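Local coordinates for protein nigritoxine (Vibrio nigripulchritudo, PDB 5M41) that is a bacterial toxin active against crustaceans and insects, at residues Ser23-Arg28 with Arg245-Pro250; Leu326-Leu331 with Ser346-Asn351; Gln354-Gly359 with Thr427-Glu432; Gly366-Gly371 with Ile438-Thr443. All coordinates share one frame; numbering follows the deposited sequence.

Contact 1 (Ser23-Arg28 with Arg245-Pro250); sequences SAVANR and RAIQSP
V25 of helix 22-30 and I247 of the turn following helix 240-245 mark the nearest approach of the two backbones, with CA atoms 6.7 Å apart and no direct hydrogen bond between the segments. I247 carries the packing. With CG1 anti to the backbone N (chi1 -175°), CD1 is carried toward R28 while CG2 faces A24 and V25. I247 CG2 lies 3.8 Å from A24 CB and 4.0 Å from V25 CG2. At the aliphatic base of the arginine, I247 CD1 is 4.1 Å from R28 CG. Beside it, the extended side chain of Q248 brings its amide to A24, where CD is 3.7 Å from CB. R28 is bent at chi2 and chi3, and its guanidinium turns back toward the turn. A water in the plane of that group, at its edge, accepts from R28 NH1 at 3.0 Å and donates to I247 O at 2.8 Å, while NH2 forms a salt bridge with D259. The turn is closed from within: A246 O accepts from both S249 N and S249 OG, the hydroxyl lying in the carbonyl plane on a lone pair at 2.7 Å. L254 and F258 of helix 253-264 also touch I247. The arrangement is a buried helix-to-turn packing, in which the type I beta turn A246-S249, between two helices, docks an apolar residue on the N-terminal helix.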
# COMPACT_ATOMS: atom_id res chain seq x y z
N SER A 23 12.23 -2.03 25.25
CA SER A 23 12.09 -0.61 25.03
C SER A 23 10.77 -0.23 24.37
O SER A 23 10.21 0.82 24.66
CB SER A 23 13.30 -0.03 24.28
OG SER A 23 13.39 -0.57 22.98
N ALA A 24 10.24 -1.07 23.49
CA ALA A 24 8.95 -0.80 22.84
C ALA A 24 7.81 -0.81 23.87
O ALA A 24 6.91 0.02 23.81
CB ALA A 24 8.66 -1.83 21.75
N VAL A 25 7.84 -1.77 24.79
CA VAL A 25 6.86 -1.80 25.88
C VAL A 25 7.03 -0.57 26.80
O VAL A 25 6.08 0.20 27.02
CB VAL A 25 6.99 -3.12 26.68
CG1 VAL A 25 6.02 -3.15 27.83
CG2 VAL A 25 6.78 -4.32 25.76
N ALA A 26 8.26 -0.39 27.29
CA ALA A 26 8.58 0.70 28.19
C ALA A 26 8.25 2.08 27.58
O ALA A 26 7.73 2.92 28.29
CB ALA A 26 10.04 0.64 28.58
N ASN A 27 8.57 2.29 26.29
CA ASN A 27 8.20 3.53 25.59
C ASN A 27 6.70 3.82 25.58
O ASN A 27 6.29 4.97 25.81
CB ASN A 27 8.73 3.59 24.16
CG ASN A 27 10.24 3.72 24.11
OD1 ASN A 27 10.88 4.13 25.08
ND2 ASN A 27 10.83 3.35 22.97
N ARG A 28 5.88 2.81 25.30
CA ARG A 28 4.44 3.04 25.37
C ARG A 28 4.05 3.59 26.74
O ARG A 28 3.23 4.52 26.83
CB ARG A 28 3.59 1.79 25.08
CG ARG A 28 3.62 1.24 23.66
CD ARG A 28 3.36 2.25 22.54
NE ARG A 28 2.19 3.15 22.64
CZ ARG A 28 1.04 3.00 21.98
NH1 ARG A 28 0.81 1.91 21.25
NH2 ARG A 28 0.07 3.92 22.09
N ARG A 245 5.29 -9.55 23.47
CA ARG A 245 6.01 -9.96 22.28
C ARG A 245 5.43 -9.30 21.01
O ARG A 245 6.16 -8.97 20.09
CB ARG A 245 6.02 -11.49 22.13
CG ARG A 245 6.89 -12.18 23.17
CD ARG A 245 6.77 -13.69 23.06
NE ARG A 245 7.15 -14.17 21.73
CZ ARG A 245 8.38 -14.49 21.36
NH1 ARG A 245 9.39 -14.40 22.22
NH2 ARG A 245 8.59 -14.92 20.13
N ALA A 246 4.11 -9.10 21.00
CA ALA A 246 3.39 -8.59 19.82
C ALA A 246 3.06 -7.09 19.90
O ALA A 246 2.23 -6.59 19.14
CB ALA A 246 2.11 -9.41 19.60
N ILE A 247 3.70 -6.38 20.83
CA ILE A 247 3.44 -4.94 21.06
C ILE A 247 3.55 -4.05 19.80
O ILE A 247 2.82 -3.09 19.67
CB ILE A 247 4.31 -4.37 22.23
CG1 ILE A 247 3.95 -2.92 22.56
CG2 ILE A 247 5.79 -4.33 21.89
CD1 ILE A 247 2.63 -2.77 23.27
N GLN A 248 4.45 -4.38 18.89
CA GLN A 248 4.56 -3.62 17.63
C GLN A 248 3.94 -4.37 16.44
O GLN A 248 4.24 -4.06 15.29
CB GLN A 248 6.03 -3.26 17.37
CG GLN A 248 6.59 -2.32 18.44
CD GLN A 248 7.98 -1.79 18.10
OE1 GLN A 248 8.85 -2.55 17.75
NE2 GLN A 248 8.17 -0.49 18.24
N SER A 249 3.09 -5.35 16.70
CA SER A 249 2.49 -6.12 15.60
C SER A 249 1.28 -5.36 15.03
O SER A 249 0.74 -4.46 15.69
CB SER A 249 2.10 -7.54 16.05
OG SER A 249 0.96 -7.48 16.87
N PRO A 250 0.88 -5.70 13.80
CA PRO A 250 -0.17 -4.90 13.14
C PRO A 250 -1.51 -4.82 13.90
O PRO A 250 -2.15 -3.75 13.87
CB PRO A 250 -0.34 -5.59 11.80
CG PRO A 250 1.04 -6.14 11.52
CD PRO A 250 1.54 -6.62 12.85
O HOH W 1 2.61 -0.41 20.54

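Contact 2 (Leu326-Leu331 with Ser346-Asn351); sequences LDVISL and SKVSKN
V348 holds CG1 between its backbone N and carbonyl carbon (chi1 70°), which lays this methyl over the facing peptide, 3.7 Å from V328 O and 4.0 Å from V328 CB. In I329 the same position is taken by CG1; the side chain rises from the sheet and turns off from K347. A separate feature of the strand pairing is the CA-H...O contact of I329 CA with S346 O at 3.1 Å. The strands run antiparallel, their short axes at 145°, and I329 with K347 is a non-hydrogen-bonded pair. S330 and S346 form the neighbouring hydrogen-bonded pair: S330 N donates to S346 O at 2.8 Å and S346 N returns the bond to S330 O at 2.9 Å. V348 N adds a third bond, to V328 O at 3.2 Å. S330 O also accepts from a water that is hydrogen-bonded to S346 OG at 2.7 Å, so one carbonyl serves both strand and solvent molecule. At the more exposed end, D327 and K347 are oppositely charged but not salt-bridged, D327 OD2 being 4.5 Å from K347 NZ; the carboxylate accepts from D324 N instead. The two segments form the open end of the beta hairpin 328-336/340-348. Strand 366-370 hydrogen-bonds to strand 328-336 and strand 286-288 to strand 340-348, W286 touches S330, S346 and V348, and helix 373-382 packs against I329 and L331.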
# COMPACT_ATOMS: atom_id res chain seq x y z
N LEU A 326 13.41 -8.50 15.85
CA LEU A 326 12.74 -7.35 16.48
C LEU A 326 12.74 -6.04 15.67
O LEU A 326 12.11 -5.08 16.08
CB LEU A 326 13.30 -7.10 17.89
CG LEU A 326 13.14 -8.24 18.91
CD1 LEU A 326 13.90 -7.93 20.20
CD2 LEU A 326 11.68 -8.52 19.21
N ASP A 327 13.45 -6.02 14.54
CA ASP A 327 13.44 -4.89 13.62
C ASP A 327 12.05 -4.66 13.06
O ASP A 327 11.38 -5.62 12.64
CB ASP A 327 14.34 -5.18 12.40
CG ASP A 327 15.82 -5.06 12.70
OD1 ASP A 327 16.17 -4.34 13.65
OD2 ASP A 327 16.63 -5.66 11.96
N VAL A 328 11.65 -3.39 13.01
CA VAL A 328 10.38 -3.03 12.40
C VAL A 328 10.56 -2.96 10.88
O VAL A 328 11.48 -2.33 10.37
CB VAL A 328 9.83 -1.69 12.96
CG1 VAL A 328 8.62 -1.23 12.16
CG2 VAL A 328 9.43 -1.86 14.43
N ILE A 329 9.68 -3.64 10.16
CA ILE A 329 9.76 -3.71 8.73
C ILE A 329 8.41 -3.35 8.12
O ILE A 329 7.37 -3.45 8.79
CB ILE A 329 10.27 -5.09 8.22
CG1 ILE A 329 9.34 -6.22 8.64
CG2 ILE A 329 11.69 -5.39 8.72
CD1 ILE A 329 9.57 -7.49 7.82
N SER A 330 8.43 -2.90 6.88
CA SER A 330 7.23 -2.70 6.12
C SER A 330 7.28 -3.75 5.02
O SER A 330 8.20 -3.73 4.19
CB SER A 330 7.22 -1.30 5.51
OG SER A 330 6.18 -1.17 4.55
N LEU A 331 6.34 -4.68 5.04
CA LEU A 331 6.18 -5.56 3.91
C LEU A 331 5.17 -4.90 2.97
O LEU A 331 3.97 -4.84 3.27
CB LEU A 331 5.74 -6.97 4.34
CG LEU A 331 5.12 -7.94 3.32
CD1 LEU A 331 6.08 -8.28 2.19
CD2 LEU A 331 4.69 -9.21 4.03
N SER A 346 10.99 -3.36 3.51
CA SER A 346 11.79 -2.20 3.85
C SER A 346 12.02 -2.26 5.34
O SER A 346 11.15 -2.70 6.09
CB SER A 346 11.07 -0.89 3.52
OG SER A 346 10.84 -0.72 2.14
N LYS A 347 13.18 -1.81 5.77
CA LYS A 347 13.48 -1.66 7.17
C LYS A 347 13.23 -0.20 7.50
O LYS A 347 13.39 0.67 6.64
CB LYS A 347 14.95 -2.02 7.42
CG LYS A 347 15.23 -2.46 8.85
CD LYS A 347 16.72 -2.56 9.15
CE LYS A 347 17.45 -3.52 8.21
NZ LYS A 347 18.87 -3.69 8.62
N VAL A 348 12.81 0.07 8.73
CA VAL A 348 12.50 1.43 9.14
C VAL A 348 13.79 2.22 9.26
O VAL A 348 14.81 1.67 9.68
CB VAL A 348 11.64 1.46 10.46
CG1 VAL A 348 12.45 1.03 11.68
CG2 VAL A 348 11.04 2.84 10.66
N SER A 349 13.77 3.47 8.83
CA SER A 349 14.92 4.30 9.06
C SER A 349 15.02 4.64 10.54
O SER A 349 14.08 5.17 11.12
CB SER A 349 14.86 5.58 8.24
OG SER A 349 15.89 6.42 8.71
N LYS A 350 16.16 4.33 11.15
CA LYS A 350 16.46 4.75 12.53
C LYS A 350 16.44 6.27 12.71
O LYS A 350 16.17 6.77 13.81
CB LYS A 350 17.78 4.12 13.00
CG LYS A 350 17.57 2.72 13.60
CD LYS A 350 18.33 1.62 12.86
CE LYS A 350 17.68 0.26 13.11
NZ LYS A 350 18.20 -0.83 12.23
N ASN A 351 16.67 7.00 11.61
CA ASN A 351 16.45 8.45 11.55
C ASN A 351 15.00 8.94 11.76
O ASN A 351 14.78 10.12 12.07
CB ASN A 351 16.95 8.96 10.21
CG ASN A 351 17.62 10.30 10.32
OD1 ASN A 351 18.32 10.58 11.29
ND2 ASN A 351 17.42 11.15 9.31
O HOH W 2 8.30 -1.73 2.04

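Contact 3 (Gln354-Gly359 with Thr427-Glu432); sequences QVVRGG and TYRNHE
A classic beta bulge sets V356 and R357 together opposite T427, where strands 354-357 and 427-429 pair antiparallel. T427 O accepts from V356 N at 2.9 Å and, weakly, from R357 N, while T427 N donates to R357 O at 3.1 Å. Beyond the bulge the pairing is regular: R429 N donates to Q354 O at 2.8 Å, and the return bond from Q354 N to R429 O is weak. T427 keeps OG1 between its backbone N and carbonyl carbon (chi1 69°), which tucks the oxygen against both bulge residues, 3.2 Å from V356 CB and 3.3 Å from R357 CG. Q354 and R429 lie side by side and point the same way, their flat ends turned 57° apart. Q354 NE2 lies at the guanidinium edge, 3.5 Å from R429 NE, two donors in contact without a bond; NE2 bonds weakly to N31 OD1. V356 CG2 packs 3.9 Å from R429 NH2. The R357 guanidinium turns back on the chain just after its strand: NE donates to G358 O at 2.8 Å, and NH1 forms a salt bridge with D259. With strand 435-437 beyond 427-429, this is a small three-stranded antiparallel sheet, bulged along its 354-357 edge.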
# COMPACT_ATOMS: atom_id res chain seq x y z
N GLN A 354 10.99 7.10 17.16
CA GLN A 354 10.48 5.87 17.74
C GLN A 354 9.30 5.34 16.94
O GLN A 354 8.36 6.08 16.66
CB GLN A 354 9.91 6.14 19.11
CG GLN A 354 10.81 5.87 20.28
CD GLN A 354 10.15 6.35 21.54
OE1 GLN A 354 10.78 7.00 22.36
NE2 GLN A 354 8.84 6.08 21.69
N VAL A 355 9.33 4.05 16.60
CA VAL A 355 8.12 3.41 16.11
C VAL A 355 7.23 3.15 17.33
O VAL A 355 7.67 2.51 18.31
CB VAL A 355 8.42 2.09 15.37
CG1 VAL A 355 7.12 1.35 15.03
CG2 VAL A 355 9.18 2.39 14.07
N VAL A 356 6.00 3.64 17.27
CA VAL A 356 5.04 3.50 18.38
C VAL A 356 4.29 2.16 18.25
O VAL A 356 4.29 1.37 19.18
CB VAL A 356 4.10 4.72 18.49
CG1 VAL A 356 3.06 4.52 19.59
CG2 VAL A 356 4.91 5.97 18.84
N ARG A 357 3.72 1.89 17.09
CA ARG A 357 2.94 0.69 16.88
C ARG A 357 3.02 0.27 15.42
O ARG A 357 3.18 1.13 14.54
CB ARG A 357 1.46 0.94 17.30
CG ARG A 357 0.77 2.08 16.54
CD ARG A 357 -0.77 1.95 16.56
NE ARG A 357 -1.13 0.70 15.88
CZ ARG A 357 -1.95 -0.24 16.32
NH1 ARG A 357 -2.63 -0.09 17.46
NH2 ARG A 357 -2.13 -1.31 15.57
N GLY A 358 2.90 -1.03 15.17
CA GLY A 358 2.73 -1.51 13.80
C GLY A 358 1.31 -1.27 13.29
O GLY A 358 0.49 -0.65 13.97
N GLY A 359 1.00 -1.75 12.09
CA GLY A 359 -0.32 -1.59 11.52
C GLY A 359 -0.37 -1.87 10.04
O GLY A 359 0.50 -2.55 9.47
N THR A 427 2.24 3.93 13.58
CA THR A 427 2.54 5.29 13.96
C THR A 427 3.99 5.41 14.46
O THR A 427 4.61 4.43 14.85
CB THR A 427 1.61 5.86 15.07
OG1 THR A 427 1.87 5.19 16.31
CG2 THR A 427 0.10 5.77 14.74
N TYR A 428 4.52 6.62 14.46
CA TYR A 428 5.84 6.89 15.00
C TYR A 428 5.81 8.21 15.76
O TYR A 428 4.87 8.99 15.61
CB TYR A 428 6.91 6.96 13.90
CG TYR A 428 6.88 8.23 13.06
CD1 TYR A 428 7.83 9.24 13.26
CD2 TYR A 428 5.92 8.41 12.05
CE1 TYR A 428 7.83 10.40 12.48
CE2 TYR A 428 5.89 9.56 11.28
CZ TYR A 428 6.85 10.55 11.49
OH TYR A 428 6.82 11.68 10.71
N ARG A 429 6.81 8.41 16.58
CA ARG A 429 6.94 9.64 17.34
C ARG A 429 8.14 10.38 16.79
O ARG A 429 9.26 9.87 16.83
CB ARG A 429 7.09 9.33 18.83
CG ARG A 429 7.38 10.55 19.71
CD ARG A 429 7.67 10.14 21.15
NE ARG A 429 6.85 8.99 21.49
CZ ARG A 429 5.62 9.05 22.00
NH1 ARG A 429 5.05 10.23 22.28
NH2 ARG A 429 4.96 7.93 22.24
N ASN A 430 7.91 11.57 16.26
CA ASN A 430 8.99 12.39 15.73
C ASN A 430 9.85 13.00 16.84
O ASN A 430 9.63 12.75 18.04
CB ASN A 430 8.47 13.47 14.77
CG ASN A 430 7.58 14.49 15.45
OD1 ASN A 430 7.74 14.78 16.64
ND2 ASN A 430 6.64 15.07 14.69
N HIS A 431 10.83 13.80 16.43
CA HIS A 431 11.82 14.32 17.36
C HIS A 431 11.22 15.19 18.45
O HIS A 431 11.75 15.23 19.57
CB HIS A 431 12.94 15.02 16.59
CG HIS A 431 13.42 14.23 15.37
ND1 HIS A 431 13.98 13.00 15.46
CD2 HIS A 431 13.38 14.54 14.00
CE1 HIS A 431 14.30 12.56 14.23
NE2 HIS A 431 13.93 13.50 13.34
N GLU A 432 10.10 15.84 18.16
CA GLU A 432 9.45 16.75 19.11
C GLU A 432 8.29 16.10 19.88
O GLU A 432 7.50 16.79 20.52
CB GLU A 432 8.96 18.03 18.42
CG GLU A 432 9.89 18.55 17.34
CD GLU A 432 9.59 17.92 15.99
OE1 GLU A 432 8.41 17.96 15.57
OE2 GLU A 432 10.53 17.38 15.36

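Contact 4 (Gly366-Gly371 with Ile438-Thr443); sequences GVDIVG and IPTAQT
D368 and the loop 438-443 meet most tightly at the carboxylate, which the loop grips through both oxygens. D368 CG stands anti to its carbonyl carbon (chi1 -58°), which directs the carboxylate to the loop. The extended side chain of Q442 runs alongside D368, pointing the other way, and NE2 donates to D368 OD1 at 2.9 Å, coming from 47° above the carboxylate plane; amide and carboxylate are turned 73° apart. S332 OG is a second partner of OD1. At the other oxygen, A441 N donates to D368 OD2 at 3.2 Å, again from above the plane, and T440 OG1, its side chain crossing that of D368 at about a right angle, donates at a very short 2.5 Å whose exact length is doubtful. So many donors around a buried carboxylate would probably favour its charged form. The loop is held by bonds of its own. T440 OG1 also accepts from Q442 N at 3.0 Å, an ST turn, and Q442 is the centre of an inverse gamma turn, with T443 N bonded to A441 O; T443 then caps helix 444-457 through F446 N. G366, without a side chain, lets Q442 OE1 lie 3.5 Å from its CA, and this oxygen is hydrogen-bonded to T365 OG1. The contact is looser where V370 CG1 and I438 CD1 are 4.6 Å apart; W286 touches both residues and donates through NE1 to P439 O. The other loose part is a water that bridges D368 OD2 and A441 N by weak bonds only, near T440, which is partly exposed.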
# COMPACT_ATOMS: atom_id res chain seq x y z
N GLY A 366 -1.60 -0.06 -3.24
CA GLY A 366 -1.44 -1.29 -2.47
C GLY A 366 -1.49 -1.14 -0.96
O GLY A 366 -2.03 -0.15 -0.45
N VAL A 367 -0.95 -2.13 -0.25
CA VAL A 367 -0.91 -2.08 1.20
C VAL A 367 0.48 -2.37 1.74
O VAL A 367 1.26 -3.08 1.11
CB VAL A 367 -1.93 -3.04 1.88
CG1 VAL A 367 -3.32 -2.82 1.30
CG2 VAL A 367 -1.50 -4.49 1.71
N ASP A 368 0.78 -1.80 2.90
CA ASP A 368 1.99 -2.16 3.63
C ASP A 368 1.58 -2.80 4.95
O ASP A 368 0.72 -2.28 5.66
CB ASP A 368 2.81 -0.91 3.94
CG ASP A 368 3.20 -0.12 2.69
OD1 ASP A 368 3.61 -0.72 1.65
OD2 ASP A 368 3.13 1.13 2.76
N ILE A 369 2.22 -3.90 5.29
CA ILE A 369 2.02 -4.58 6.57
C ILE A 369 3.24 -4.27 7.43
O ILE A 369 4.37 -4.63 7.07
CB ILE A 369 1.82 -6.10 6.36
CG1 ILE A 369 0.64 -6.35 5.40
CG2 ILE A 369 1.62 -6.79 7.72
CD1 ILE A 369 0.56 -7.76 4.80
N VAL A 370 3.02 -3.53 8.52
CA VAL A 370 4.14 -3.00 9.34
C VAL A 370 4.14 -3.60 10.76
O VAL A 370 3.13 -3.57 11.45
CB VAL A 370 4.07 -1.46 9.43
CG1 VAL A 370 5.15 -0.90 10.37
CG2 VAL A 370 4.22 -0.85 8.03
N GLY A 371 5.26 -4.16 11.17
CA GLY A 371 5.46 -4.67 12.53
C GLY A 371 6.86 -5.23 12.59
O GLY A 371 7.62 -5.09 11.63
N ILE A 438 2.86 6.45 10.15
CA ILE A 438 3.99 6.27 9.24
C ILE A 438 3.51 6.34 7.79
O ILE A 438 2.54 5.68 7.42
CB ILE A 438 4.79 4.96 9.50
CG1 ILE A 438 4.96 4.73 11.02
CG2 ILE A 438 6.15 5.06 8.79
CD1 ILE A 438 5.89 3.57 11.39
N PRO A 439 4.18 7.17 6.96
CA PRO A 439 3.86 7.21 5.53
C PRO A 439 4.08 5.86 4.86
O PRO A 439 4.85 5.02 5.35
CB PRO A 439 4.88 8.24 4.97
CG PRO A 439 5.27 9.07 6.14
CD PRO A 439 5.20 8.15 7.34
N THR A 440 3.40 5.64 3.75
CA THR A 440 3.59 4.43 2.98
C THR A 440 5.00 4.38 2.39
O THR A 440 5.63 5.40 2.13
CB THR A 440 2.55 4.28 1.86
OG1 THR A 440 2.77 3.03 1.19
CG2 THR A 440 2.62 5.46 0.86
N ALA A 441 5.53 3.17 2.24
CA ALA A 441 6.78 2.99 1.55
C ALA A 441 6.57 3.07 0.04
O ALA A 441 7.54 3.26 -0.69
CB ALA A 441 7.39 1.65 1.91
N GLN A 442 5.32 2.94 -0.43
CA GLN A 442 5.03 2.91 -1.89
C GLN A 442 5.06 4.31 -2.51
O GLN A 442 4.04 4.87 -2.90
CB GLN A 442 3.70 2.19 -2.15
CG GLN A 442 3.78 0.75 -1.63
CD GLN A 442 2.53 -0.07 -1.85
OE1 GLN A 442 1.78 0.13 -2.83
NE2 GLN A 442 2.31 -1.03 -0.97
N THR A 443 6.25 4.90 -2.52
CA THR A 443 6.45 6.23 -3.05
C THR A 443 6.74 6.17 -4.56
O THR A 443 6.85 5.09 -5.18
CB THR A 443 7.66 6.89 -2.38
OG1 THR A 443 8.80 6.07 -2.61
CG2 THR A 443 7.45 7.08 -0.85
O HOH W 3 5.02 1.28 4.71

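How the contacts relate
Contacts 1, 2 and 4 are largely buried, whereas contact 3 is only partly so. Contacts 2 and 4 share a sheet: strand 328-336 pairs with 340-348 in the former and borders 366-370 of the latter, whose V370 N probably hydrogen-bonds to G359 O of contact 3. Chemistry follows place. Contact 1 is apolar helix-to-turn packing with one bridging water, contacts 2 and 3 are strand pairings held by backbone bonds, and contact 4 depends on a buried carboxylate held by a loop. D259 joins contacts 1 and 3, taking R28 on one oxygen and R357 on the other. Along the chain, the segments of contacts 3 and 4 alternate.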